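Local coordinates for nonsense-mediated mRNA decay protein 2 (Saccharomyces cerevisiae, PDB 4LUN) that takes part in nonsense-mediated decay, the degradation of mRNAs that carry premature stop codons, and interacts through its C-terminus with the partner protein UPF1, at residues D3-E8 / A93-S98; C79-L84 / G114-A119; G99-Q102 / F108-P111; R145-L150 / G154-L159; K209-L214 / N220-L225. One frame throughout, in Å; residues are numbered along the deposited sequence.

Contact 1 (D3-E8 / A93-S98); sequences DGRKKE and AVEIIS
R5 and E95 reach out from their helices in opposite directions and meet in a two-pronged salt bridge, which makes up the whole of the touch between 3-8 and 93-98. The guanidinium offers its side, not its end: NE of R5 binds OE2 of E95 at 3.1 Å, and NH2 of R5 binds OE1 of E95 at 3.0 Å. Each carboxylate oxygen thus takes one N-H on its syn lone pair, the one on the side of the other oxygen. The two flat groups lie nearly coplanar, their planes 15° apart, and both bonds run close to straight, so the double grip fixes the rotation of each group. R5 gets there with CG anti to its backbone N (chi1 -179°) and a bend at chi2, while E95 also folds at chi2 to turn its carboxylate toward the arginine. The remaining nitrogen is used as well. NH1 of R5 bonds OE1 of E8, one helical turn further on, at 2.9 Å, again in the guanidinium plane but met nearly along the C-O axis of the glutamate. R5 therefore sits between two carboxylates, which would be expected to favour its charged form. A second link between the same two helices, S98 OG to N13, lies nearby. The whole is a surface salt-bridge network of three residues, joining helix 3-17 to helix 87-104 in this N-terminal MIF4G domain of Upf2, a helical-repeat fold of the HEAT type.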
# COMPACT_ATOMS: atom_id res chain seq x y z
N ASP A 3 11.58 -7.61 14.16
CA ASP A 3 11.40 -8.82 13.36
C ASP A 3 11.04 -10.03 14.24
O ASP A 3 10.33 -10.92 13.80
CB ASP A 3 12.64 -9.12 12.51
CG ASP A 3 12.82 -8.14 11.35
OD1 ASP A 3 11.84 -7.45 10.98
OD2 ASP A 3 13.94 -8.07 10.80
N GLY A 4 11.54 -10.05 15.47
CA GLY A 4 11.23 -11.12 16.40
C GLY A 4 9.75 -11.19 16.71
O GLY A 4 9.15 -12.27 16.71
N ARG A 5 9.14 -10.04 16.97
CA ARG A 5 7.71 -9.97 17.26
C ARG A 5 6.88 -10.27 16.00
O ARG A 5 5.82 -10.89 16.09
CB ARG A 5 7.34 -8.59 17.82
CG ARG A 5 5.87 -8.44 18.17
CD ARG A 5 5.41 -9.50 19.16
NE ARG A 5 3.99 -9.34 19.49
CZ ARG A 5 3.27 -10.24 20.15
NH1 ARG A 5 3.82 -11.37 20.57
NH2 ARG A 5 1.99 -10.00 20.40
N LYS A 6 7.36 -9.83 14.84
CA LYS A 6 6.71 -10.18 13.58
C LYS A 6 6.65 -11.69 13.44
O LYS A 6 5.61 -12.25 13.08
CB LYS A 6 7.47 -9.59 12.39
CG LYS A 6 7.19 -8.13 12.09
CD LYS A 6 7.79 -7.73 10.75
CE LYS A 6 7.44 -6.30 10.38
NZ LYS A 6 7.45 -5.42 11.58
N LYS A 7 7.76 -12.35 13.73
CA LYS A 7 7.83 -13.81 13.59
C LYS A 7 6.96 -14.52 14.63
O LYS A 7 6.31 -15.53 14.33
CB LYS A 7 9.28 -14.29 13.62
CG LYS A 7 10.08 -13.85 12.39
CD LYS A 7 11.54 -14.28 12.45
CE LYS A 7 12.46 -13.08 12.59
NZ LYS A 7 13.39 -12.96 11.42
N GLU A 8 6.92 -14.00 15.86
CA GLU A 8 6.04 -14.53 16.89
C GLU A 8 4.58 -14.50 16.43
O GLU A 8 3.87 -15.50 16.54
CB GLU A 8 6.14 -13.70 18.18
CG GLU A 8 7.41 -13.92 18.99
CD GLU A 8 7.39 -13.12 20.29
OE1 GLU A 8 6.29 -12.78 20.77
OE2 GLU A 8 8.48 -12.83 20.82
N ALA A 93 -2.66 -1.36 15.11
CA ALA A 93 -3.61 -2.01 14.21
C ALA A 93 -3.20 -3.46 13.95
O ALA A 93 -4.04 -4.36 13.91
CB ALA A 93 -3.72 -1.25 12.90
N VAL A 94 -1.90 -3.69 13.77
CA VAL A 94 -1.39 -5.04 13.53
C VAL A 94 -1.68 -5.97 14.72
O VAL A 94 -2.11 -7.11 14.53
CB VAL A 94 0.12 -5.04 13.21
CG1 VAL A 94 0.66 -6.46 13.21
CG2 VAL A 94 0.38 -4.35 11.87
N GLU A 95 -1.43 -5.50 15.94
CA GLU A 95 -1.67 -6.31 17.12
C GLU A 95 -3.15 -6.63 17.32
O GLU A 95 -3.52 -7.74 17.67
CB GLU A 95 -1.12 -5.62 18.37
CG GLU A 95 0.39 -5.52 18.42
CD GLU A 95 1.06 -6.80 18.91
OE1 GLU A 95 0.35 -7.76 19.28
OE2 GLU A 95 2.31 -6.83 18.92
N ILE A 96 -3.99 -5.62 17.10
CA ILE A 96 -5.44 -5.78 17.21
C ILE A 96 -6.01 -6.73 16.16
O ILE A 96 -6.80 -7.62 16.48
CB ILE A 96 -6.13 -4.41 17.09
CG1 ILE A 96 -5.73 -3.52 18.27
CG2 ILE A 96 -7.64 -4.57 17.02
CD1 ILE A 96 -5.99 -2.04 18.04
N ILE A 97 -5.60 -6.57 14.91
CA ILE A 97 -6.08 -7.47 13.86
C ILE A 97 -5.58 -8.89 14.10
O ILE A 97 -6.31 -9.84 13.86
CB ILE A 97 -5.67 -6.99 12.45
CG1 ILE A 97 -6.30 -5.62 12.15
CG2 ILE A 97 -6.11 -7.99 11.38
CD1 ILE A 97 -7.80 -5.61 12.26
N SER A 98 -4.34 -9.03 14.57
CA SER A 98 -3.78 -10.35 14.87
C SER A 98 -4.59 -11.05 15.96
O SER A 98 -4.85 -12.24 15.86
CB SER A 98 -2.31 -10.25 15.29
OG SER A 98 -1.50 -9.85 14.20

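Contact 2 (C79-L84 / G114-A119)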
# COMPACT_ATOMS: atom_id res chain seq x y z
N CYS A 79 -12.16 1.07 10.18
CA CYS A 79 -11.03 1.53 10.99
C CYS A 79 -9.69 1.27 10.31
O CYS A 79 -8.79 2.11 10.36
CB CYS A 79 -11.04 0.86 12.36
SG CYS A 79 -12.46 1.31 13.36
N LEU A 80 -9.56 0.10 9.69
CA LEU A 80 -8.30 -0.29 9.06
C LEU A 80 -7.99 0.61 7.87
O LEU A 80 -6.84 1.02 7.65
CB LEU A 80 -8.36 -1.75 8.60
CG LEU A 80 -7.04 -2.49 8.64
CD1 LEU A 80 -6.36 -2.27 9.99
CD2 LEU A 80 -7.29 -3.97 8.40
N LEU A 81 -9.02 0.92 7.09
CA LEU A 81 -8.85 1.74 5.90
C LEU A 81 -8.50 3.18 6.27
O LEU A 81 -7.98 3.93 5.46
CB LEU A 81 -10.10 1.71 5.03
CG LEU A 81 -10.44 0.40 4.30
CD1 LEU A 81 -11.82 0.49 3.66
CD2 LEU A 81 -9.40 0.10 3.25
N ASN A 82 -8.79 3.56 7.52
CA ASN A 82 -8.58 4.93 7.96
C ASN A 82 -7.44 5.09 8.96
O ASN A 82 -7.31 6.15 9.58
CB ASN A 82 -9.88 5.49 8.55
CG ASN A 82 -10.95 5.70 7.49
OD1 ASN A 82 -10.71 6.29 6.45
ND2 ASN A 82 -12.15 5.20 7.77
N VAL A 83 -6.62 4.06 9.12
CA VAL A 83 -5.44 4.17 9.99
C VAL A 83 -4.55 5.30 9.50
O VAL A 83 -4.28 5.42 8.30
CB VAL A 83 -4.64 2.85 10.04
CG1 VAL A 83 -3.39 3.00 10.89
CG2 VAL A 83 -5.51 1.72 10.59
N LEU A 84 -4.11 6.15 10.42
CA LEU A 84 -3.27 7.30 10.08
C LEU A 84 -1.91 6.83 9.55
O LEU A 84 -1.57 5.65 9.68
CB LEU A 84 -3.07 8.18 11.30
CG LEU A 84 -4.34 8.58 12.06
CD1 LEU A 84 -4.00 9.21 13.40
CD2 LEU A 84 -5.18 9.54 11.22
N GLY A 114 -11.25 -9.43 1.85
CA GLY A 114 -11.96 -9.17 0.61
C GLY A 114 -12.44 -7.74 0.51
O GLY A 114 -12.37 -7.12 -0.56
N ALA A 115 -12.94 -7.20 1.62
CA ALA A 115 -13.42 -5.83 1.66
C ALA A 115 -12.25 -4.85 1.63
O ALA A 115 -12.31 -3.81 0.97
CB ALA A 115 -14.27 -5.59 2.89
N PHE A 116 -11.18 -5.18 2.36
CA PHE A 116 -10.02 -4.30 2.40
C PHE A 116 -9.37 -4.13 1.02
O PHE A 116 -8.92 -3.04 0.67
CB PHE A 116 -8.99 -4.77 3.43
CG PHE A 116 -7.89 -3.77 3.69
CD1 PHE A 116 -8.04 -2.79 4.66
CD2 PHE A 116 -6.73 -3.80 2.94
CE1 PHE A 116 -7.03 -1.84 4.88
CE2 PHE A 116 -5.72 -2.87 3.16
CZ PHE A 116 -5.87 -1.89 4.12
N LEU A 117 -9.35 -5.20 0.22
CA LEU A 117 -8.71 -5.17 -1.09
C LEU A 117 -9.40 -4.22 -2.07
O LEU A 117 -8.81 -3.82 -3.09
CB LEU A 117 -8.64 -6.58 -1.68
CG LEU A 117 -7.62 -7.52 -1.04
CD1 LEU A 117 -7.86 -8.98 -1.48
CD2 LEU A 117 -6.20 -7.07 -1.42
N GLN A 118 -10.65 -3.87 -1.77
CA GLN A 118 -11.39 -2.93 -2.61
C GLN A 118 -10.68 -1.58 -2.63
O GLN A 118 -10.83 -0.80 -3.58
CB GLN A 118 -12.83 -2.78 -2.12
CG GLN A 118 -13.71 -1.87 -2.97
CD GLN A 118 -13.83 -2.33 -4.42
OE1 GLN A 118 -13.94 -3.52 -4.70
NE2 GLN A 118 -13.81 -1.37 -5.34
N ALA A 119 -9.86 -1.32 -1.61
CA ALA A 119 -9.13 -0.05 -1.52
C ALA A 119 -8.11 0.13 -2.64
O ALA A 119 -7.62 1.25 -2.90
CB ALA A 119 -8.44 0.05 -0.17
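L81 and F116 account for most of this contact, which is wholly apolar, with no hydrogen bond between 79-84 and 114-119. Leucine-to-ring packing comes first. The CD2 methyl of L81 rests against the CD1-CE1 bond of the phenyl group, 3.5 Å from CE1 of F116, and the two side chains slide past each other in opposite directions. L80 reaches the same CD1-CE1 bond from the other side of the ring plane, crossing F116 at about a right angle and bringing its CG to 3.8 Å from CE1 of F116. Two successive leucines bear on one ring bond from its two sides. F116 reaches them because its CG stands anti to the backbone N (chi1 -170°), which carries the ring across to the end of helix 69-81. Methyl-to-methyl packing adds a smaller element: CB of A119 lies 3.6 Å from CD2 of L81, so this one leucine branch touches both the phenylalanine and the alanine. Helix 130-152 borders the apolar patch, with V146 and L150 against L80 and F147 against F116. What results is interhelical hydrophobic packing between the C-terminal parts of helices 69-81 and 106-116, of the sort that holds together the stacked helices of a HEAT-repeat MIF4G domain.

Contact 3 (G99-Q102 / F108-P111)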
# COMPACT_ATOMS: atom_id res chain seq x y z
N GLY A 99 -4.98 -10.30 16.99
CA GLY A 99 -5.81 -10.84 18.06
C GLY A 99 -7.15 -11.34 17.55
O GLY A 99 -7.59 -12.44 17.89
N LEU A 100 -7.79 -10.53 16.72
CA LEU A 100 -9.08 -10.88 16.16
C LEU A 100 -8.94 -12.09 15.25
O LEU A 100 -9.79 -12.98 15.26
CB LEU A 100 -9.69 -9.70 15.41
CG LEU A 100 -10.34 -8.66 16.32
CD1 LEU A 100 -10.51 -7.35 15.57
CD2 LEU A 100 -11.68 -9.18 16.81
N HIS A 101 -7.87 -12.13 14.46
CA HIS A 101 -7.61 -13.27 13.59
C HIS A 101 -7.35 -14.54 14.41
O HIS A 101 -7.76 -15.64 14.04
CB HIS A 101 -6.41 -12.97 12.66
CG HIS A 101 -5.92 -14.17 11.93
ND1 HIS A 101 -6.62 -14.76 10.90
CD2 HIS A 101 -4.79 -14.91 12.08
CE1 HIS A 101 -5.95 -15.80 10.45
NE2 HIS A 101 -4.83 -15.92 11.16
N GLN A 102 -6.68 -14.38 15.54
CA GLN A 102 -6.36 -15.54 16.38
C GLN A 102 -7.60 -16.08 17.08
O GLN A 102 -7.72 -17.28 17.32
CB GLN A 102 -5.27 -15.17 17.39
CG GLN A 102 -3.89 -15.04 16.74
CD GLN A 102 -2.92 -14.27 17.59
OE1 GLN A 102 -3.09 -14.17 18.80
NE2 GLN A 102 -1.91 -13.70 16.95
N PHE A 108 -13.51 -14.33 10.25
CA PHE A 108 -13.25 -12.90 10.41
C PHE A 108 -12.35 -12.38 9.30
O PHE A 108 -12.66 -11.39 8.64
CB PHE A 108 -12.61 -12.60 11.77
CG PHE A 108 -11.97 -11.24 11.86
CD1 PHE A 108 -12.72 -10.10 12.10
CD2 PHE A 108 -10.59 -11.10 11.72
CE1 PHE A 108 -12.13 -8.86 12.19
CE2 PHE A 108 -9.98 -9.85 11.81
CZ PHE A 108 -10.75 -8.73 12.04
N THR A 109 -11.22 -13.05 9.09
CA THR A 109 -10.18 -12.53 8.18
C THR A 109 -10.56 -12.58 6.70
O THR A 109 -10.22 -11.65 5.94
CB THR A 109 -8.83 -13.23 8.44
OG1 THR A 109 -8.55 -13.19 9.84
CG2 THR A 109 -7.70 -12.53 7.68
N SER A 110 -11.24 -13.63 6.27
CA SER A 110 -11.67 -13.73 4.88
C SER A 110 -12.53 -12.55 4.41
O SER A 110 -12.16 -11.87 3.44
CB SER A 110 -12.33 -15.09 4.57
OG SER A 110 -12.97 -15.08 3.30
N PRO A 111 -13.66 -12.28 5.08
CA PRO A 111 -14.44 -11.12 4.61
C PRO A 111 -13.72 -9.78 4.82
O PRO A 111 -13.92 -8.85 4.02
CB PRO A 111 -15.73 -11.19 5.44
CG PRO A 111 -15.38 -12.01 6.64
CD PRO A 111 -14.33 -12.98 6.20
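L100 lays its CB over one face of the F108 ring, a CH-pi contact with the carbon 3.9 Å from the ring centroid and 22° off the normal. The carbon stands toward the rim and comes nearest to CE2 of F108, at 3.6 Å, while the CD1 methyl of L100 reaches CZ of F108 at 3.8 Å. The phenylalanine is brought over the leucine by its first torsion, CG being anti to the backbone N at 163°. Helix 69-81 closes in on this pair through I73 and V76; an alanine in place of F108 would probably leave L100 without its aromatic cover and open a gap in the core beside those two residues. Helices 87-104 and 106-116 follow each other with hardly a break, forming a helical hairpin of the kind from which HEAT-like MIF4G domains are built. One residue on, the contact turns polar. ND1 of H101 and OG1 of T109 share a hydrogen bond of 2.7 Å, in which either atom could be the donor, and the hydroxyl comes in at the edge of the imidazole, near its plane. The other ring nitrogen, NE2, bonds the backbone oxygen of N13, and W17 of helix 3-17 meets the imidazole with its indole.

Contact 4 (R145-L150 / G154-L159); sequences RVFTEL and GVFRTL
The backbone oxygen of L150 gathers two N-H groups from the chain that leaves the helix end. V155 N approaches nearly along the C=O axis, at 2.9 Å from L150 O, whereas F156 N comes from above the carbonyl plane, at 3.2 Å from L150 O, with a straight N-H but no lone pair directed at it. G154 N is near this oxygen, yet at too poor an angle to bond, and is paired instead with Y151 O. V155 O is taken by the indole N-H of W17; F156 O is buried and has no partner in the model. F156 CG lies anti to the carbonyl carbon (chi1 -75°), which swings its ring in against L150 and F147. F156 runs beside L150, L150 CD1 touching F156 CE2 at 3.6 Å, and meets F147 with planes 29° apart but displaced, so that the rings barely overlap and F147 CD1 touches F156 CD2 at 3.5 Å. L113 of helix 106-116 lies against both rings and F116 against F147. G154, with its positive phi of 79°, a value that favours glycine, is the C-prime residue of a Schellman motif, which here ends helix 130-152 of the MIF4G domain.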
# COMPACT_ATOMS: atom_id res chain seq x y z
N ARG A 145 0.50 0.27 2.93
CA ARG A 145 1.44 0.04 4.02
C ARG A 145 0.83 -0.90 5.05
O ARG A 145 1.46 -1.87 5.49
CB ARG A 145 1.83 1.37 4.67
CG ARG A 145 2.98 1.27 5.65
CD ARG A 145 2.50 1.12 7.06
NE ARG A 145 3.61 0.93 7.99
CZ ARG A 145 4.22 1.91 8.63
NH1 ARG A 145 3.81 3.17 8.46
NH2 ARG A 145 5.22 1.65 9.46
N VAL A 146 -0.41 -0.61 5.41
CA VAL A 146 -1.12 -1.41 6.41
C VAL A 146 -1.34 -2.83 5.92
O VAL A 146 -1.17 -3.80 6.67
CB VAL A 146 -2.46 -0.73 6.81
CG1 VAL A 146 -3.34 -1.70 7.60
CG2 VAL A 146 -2.18 0.54 7.63
N PHE A 147 -1.72 -2.96 4.64
CA PHE A 147 -1.88 -4.28 4.05
C PHE A 147 -0.60 -5.08 4.19
O PHE A 147 -0.64 -6.25 4.57
CB PHE A 147 -2.23 -4.20 2.57
CG PHE A 147 -2.23 -5.55 1.91
CD1 PHE A 147 -3.39 -6.31 1.90
CD2 PHE A 147 -1.08 -6.06 1.33
CE1 PHE A 147 -3.39 -7.58 1.32
CE2 PHE A 147 -1.08 -7.32 0.75
CZ PHE A 147 -2.25 -8.07 0.75
N THR A 148 0.52 -4.45 3.86
CA THR A 148 1.80 -5.14 3.82
C THR A 148 2.24 -5.57 5.21
O THR A 148 2.79 -6.67 5.38
CB THR A 148 2.86 -4.30 3.10
OG1 THR A 148 2.38 -3.97 1.80
CG2 THR A 148 4.14 -5.10 2.93
N GLU A 149 1.98 -4.74 6.21
CA GLU A 149 2.35 -5.08 7.58
C GLU A 149 1.55 -6.30 8.03
O GLU A 149 2.08 -7.17 8.75
CB GLU A 149 2.11 -3.91 8.54
CG GLU A 149 2.88 -2.62 8.24
CD GLU A 149 4.37 -2.70 8.54
OE1 GLU A 149 4.88 -3.79 8.89
OE2 GLU A 149 5.04 -1.65 8.41
N LEU A 150 0.29 -6.38 7.61
CA LEU A 150 -0.55 -7.53 7.96
C LEU A 150 -0.23 -8.77 7.13
O LEU A 150 -0.50 -9.91 7.54
CB LEU A 150 -2.04 -7.19 7.82
CG LEU A 150 -2.54 -6.21 8.87
CD1 LEU A 150 -3.91 -5.67 8.47
CD2 LEU A 150 -2.62 -6.92 10.22
N GLY A 154 1.35 -12.64 8.53
CA GLY A 154 0.60 -13.84 8.18
C GLY A 154 -0.91 -13.75 8.32
O GLY A 154 -1.60 -14.77 8.33
N VAL A 155 -1.43 -12.53 8.41
CA VAL A 155 -2.88 -12.36 8.47
C VAL A 155 -3.47 -12.34 7.06
O VAL A 155 -4.37 -13.12 6.73
CB VAL A 155 -3.25 -11.08 9.22
CG1 VAL A 155 -4.76 -10.83 9.15
CG2 VAL A 155 -2.81 -11.18 10.67
N PHE A 156 -2.95 -11.43 6.24
CA PHE A 156 -3.36 -11.27 4.84
C PHE A 156 -2.36 -11.96 3.93
O PHE A 156 -1.32 -11.38 3.64
CB PHE A 156 -3.36 -9.79 4.47
CG PHE A 156 -4.49 -8.99 5.04
CD1 PHE A 156 -5.59 -9.58 5.64
CD2 PHE A 156 -4.47 -7.60 4.93
CE1 PHE A 156 -6.63 -8.81 6.14
CE2 PHE A 156 -5.50 -6.82 5.42
CZ PHE A 156 -6.59 -7.43 6.03
N ARG A 157 -2.66 -13.15 3.44
CA ARG A 157 -1.66 -13.93 2.73
C ARG A 157 -1.89 -14.10 1.24
O ARG A 157 -0.96 -13.93 0.45
CB ARG A 157 -1.56 -15.33 3.35
CG ARG A 157 -1.53 -15.32 4.87
CD ARG A 157 -1.31 -16.73 5.42
NE ARG A 157 -2.44 -17.62 5.16
CZ ARG A 157 -2.44 -18.91 5.48
NH1 ARG A 157 -1.39 -19.45 6.07
NH2 ARG A 157 -3.50 -19.67 5.20
N THR A 158 -3.10 -14.48 0.86
CA THR A 158 -3.35 -14.90 -0.51
C THR A 158 -4.84 -14.85 -0.81
O THR A 158 -5.67 -14.92 0.10
CB THR A 158 -2.82 -16.34 -0.74
OG1 THR A 158 -3.21 -16.80 -2.04
CG2 THR A 158 -3.39 -17.30 0.30
N LEU A 159 -5.20 -14.72 -2.09
CA LEU A 159 -6.60 -14.78 -2.46
C LEU A 159 -7.17 -16.15 -2.15
O LEU A 159 -8.38 -16.31 -2.04
CB LEU A 159 -6.79 -14.46 -3.95
CG LEU A 159 -6.46 -13.04 -4.38
CD1 LEU A 159 -6.51 -12.91 -5.89
CD2 LEU A 159 -7.43 -12.03 -3.75

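Contact 5 (K209-L214 / N220-L225); sequences KKFAPL and NSWDDL
P213 lies flat on the indole of W222, and this is the tight heart of the contact. CG of P213 sits over the centre of the six-membered ring, 3.7 Å from its centroid and only 3° off the normal, a CH-pi contact. Two more side chains cross W222 at about a right angle: CD1 of F211 stands 3.8 Å from CH2 of W222, which lies at the edge of the phenyl ring, and CD2 of L214 meets the indole edge 4.0 Å from CE3 of W222. The tryptophan is directed into this group by its first torsion, CG anti to the carbonyl carbon (chi1 -71°). A serine in place of W222 would probably uncover the proline and leave D3 without the indole N-H that its carboxylate now accepts. The outer side is looser. OG of S221 only skirts the proline, 3.8 Å from CB of P213, and bonds D219, while K210 lends little beyond its backbone oxygen near the indole edge. Segment 209-214 spans the end of helix 201-210 and a short 3-10 turn, 220-225 lies in the loop beyond, with T148, E149 and L152 of helix 130-152 against F211 and W222, and helix 3-17 on S221 and L225.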
# COMPACT_ATOMS: atom_id res chain seq x y z
N LYS A 209 11.17 2.07 0.19
CA LYS A 209 11.83 2.65 1.36
C LYS A 209 11.40 1.96 2.64
O LYS A 209 12.21 1.75 3.54
CB LYS A 209 11.53 4.15 1.47
CG LYS A 209 12.29 5.03 0.49
CD LYS A 209 11.70 6.45 0.52
CE LYS A 209 12.35 7.35 -0.50
NZ LYS A 209 11.58 8.61 -0.69
N LYS A 210 10.12 1.63 2.73
CA LYS A 210 9.56 1.04 3.94
C LYS A 210 9.73 -0.47 4.00
O LYS A 210 9.77 -1.05 5.09
CB LYS A 210 8.09 1.43 4.09
CG LYS A 210 7.50 1.14 5.47
CD LYS A 210 6.42 2.15 5.83
CE LYS A 210 7.01 3.52 6.17
NZ LYS A 210 7.84 3.47 7.41
N PHE A 211 9.81 -1.12 2.84
CA PHE A 211 9.86 -2.58 2.81
C PHE A 211 11.06 -3.11 2.03
O PHE A 211 10.95 -4.06 1.26
CB PHE A 211 8.54 -3.14 2.27
CG PHE A 211 7.35 -2.73 3.08
CD1 PHE A 211 7.10 -3.31 4.32
CD2 PHE A 211 6.49 -1.73 2.64
CE1 PHE A 211 6.00 -2.93 5.08
CE2 PHE A 211 5.40 -1.34 3.39
CZ PHE A 211 5.15 -1.93 4.62
N ALA A 212 12.21 -2.48 2.26
CA ALA A 212 13.45 -2.79 1.54
C ALA A 212 13.88 -4.26 1.48
O ALA A 212 14.37 -4.71 0.43
CB ALA A 212 14.61 -1.93 2.06
N PRO A 213 13.70 -5.02 2.58
CA PRO A 213 14.14 -6.42 2.46
C PRO A 213 13.43 -7.20 1.35
O PRO A 213 13.97 -8.20 0.91
CB PRO A 213 13.79 -7.01 3.83
CG PRO A 213 13.80 -5.85 4.75
CD PRO A 213 13.29 -4.69 3.96
N LEU A 214 12.26 -6.74 0.90
CA LEU A 214 11.60 -7.42 -0.20
C LEU A 214 12.31 -7.18 -1.52
O LEU A 214 12.05 -7.86 -2.50
CB LEU A 214 10.12 -6.99 -0.31
CG LEU A 214 9.24 -7.27 0.91
CD1 LEU A 214 7.81 -6.80 0.68
CD2 LEU A 214 9.23 -8.77 1.23
N ASN A 220 17.75 -11.63 3.83
CA ASN A 220 16.86 -12.76 4.10
C ASN A 220 16.02 -12.60 5.37
O ASN A 220 15.31 -13.53 5.76
CB ASN A 220 17.67 -14.05 4.20
CG ASN A 220 18.44 -14.36 2.94
OD1 ASN A 220 18.13 -13.85 1.86
ND2 ASN A 220 19.45 -15.22 3.06
N SER A 221 16.08 -11.43 5.99
CA SER A 221 15.44 -11.20 7.28
C SER A 221 13.94 -11.50 7.32
O SER A 221 13.42 -11.88 8.37
CB SER A 221 15.69 -9.76 7.74
OG SER A 221 15.23 -8.84 6.77
N TRP A 222 13.25 -11.35 6.19
CA TRP A 222 11.80 -11.58 6.16
C TRP A 222 11.38 -12.88 5.45
O TRP A 222 10.19 -13.13 5.28
CB TRP A 222 11.06 -10.38 5.53
CG TRP A 222 11.06 -9.16 6.39
CD1 TRP A 222 11.45 -9.07 7.69
CD2 TRP A 222 10.64 -7.84 6.00
NE1 TRP A 222 11.30 -7.78 8.14
CE2 TRP A 222 10.81 -7.00 7.12
CE3 TRP A 222 10.13 -7.29 4.82
CZ2 TRP A 222 10.49 -5.64 7.10
CZ3 TRP A 222 9.83 -5.92 4.79
CH2 TRP A 222 10.01 -5.12 5.93
N ASP A 223 12.35 -13.72 5.08
CA ASP A 223 12.04 -14.96 4.39
C ASP A 223 11.02 -15.85 5.12
O ASP A 223 10.20 -16.49 4.48
CB ASP A 223 13.31 -15.78 4.12
CG ASP A 223 14.16 -15.20 3.01
OD1 ASP A 223 13.74 -14.22 2.35
OD2 ASP A 223 15.26 -15.76 2.78
N ASP A 224 11.09 -15.89 6.45
CA ASP A 224 10.16 -16.71 7.23
C ASP A 224 8.76 -16.11 7.27
O ASP A 224 7.81 -16.77 7.70
CB ASP A 224 10.65 -16.86 8.68
CG ASP A 224 11.85 -17.77 8.81
OD1 ASP A 224 12.17 -18.50 7.85
OD2 ASP A 224 12.46 -17.76 9.90
N LEU A 225 8.65 -14.86 6.85
CA LEU A 225 7.38 -14.15 6.92
C LEU A 225 6.63 -14.19 5.60
O LEU A 225 5.44 -13.88 5.55
CB LEU A 225 7.61 -12.69 7.32
CG LEU A 225 8.39 -12.47 8.60
CD1 LEU A 225 8.60 -10.97 8.85
CD2 LEU A 225 7.64 -13.12 9.75

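In the fold
Contacts 3 and 4 are buried, contacts 2 and 5 partly so, and contact 1 lies at the surface. The chemistry follows: charged groups alone bridge contact 1, contact 2 is purely apolar, and contact 3 combines a ring face with a buried hydrogen bond. Contact 4 relies on backbone bonds at a helix end, contact 5 on a proline and aromatics. Contacts 1 and 3 share helix 87-104, and contacts 2 and 3 share helix 106-116. L150 of contact 4 packs against both I97 and L80, linking it to contacts 1 and 2, while F211 of contact 5 rests on T148. Contact 5 touches neither contact 2 nor contact 3, but it is tied to contact 1 through the N-terminal helix.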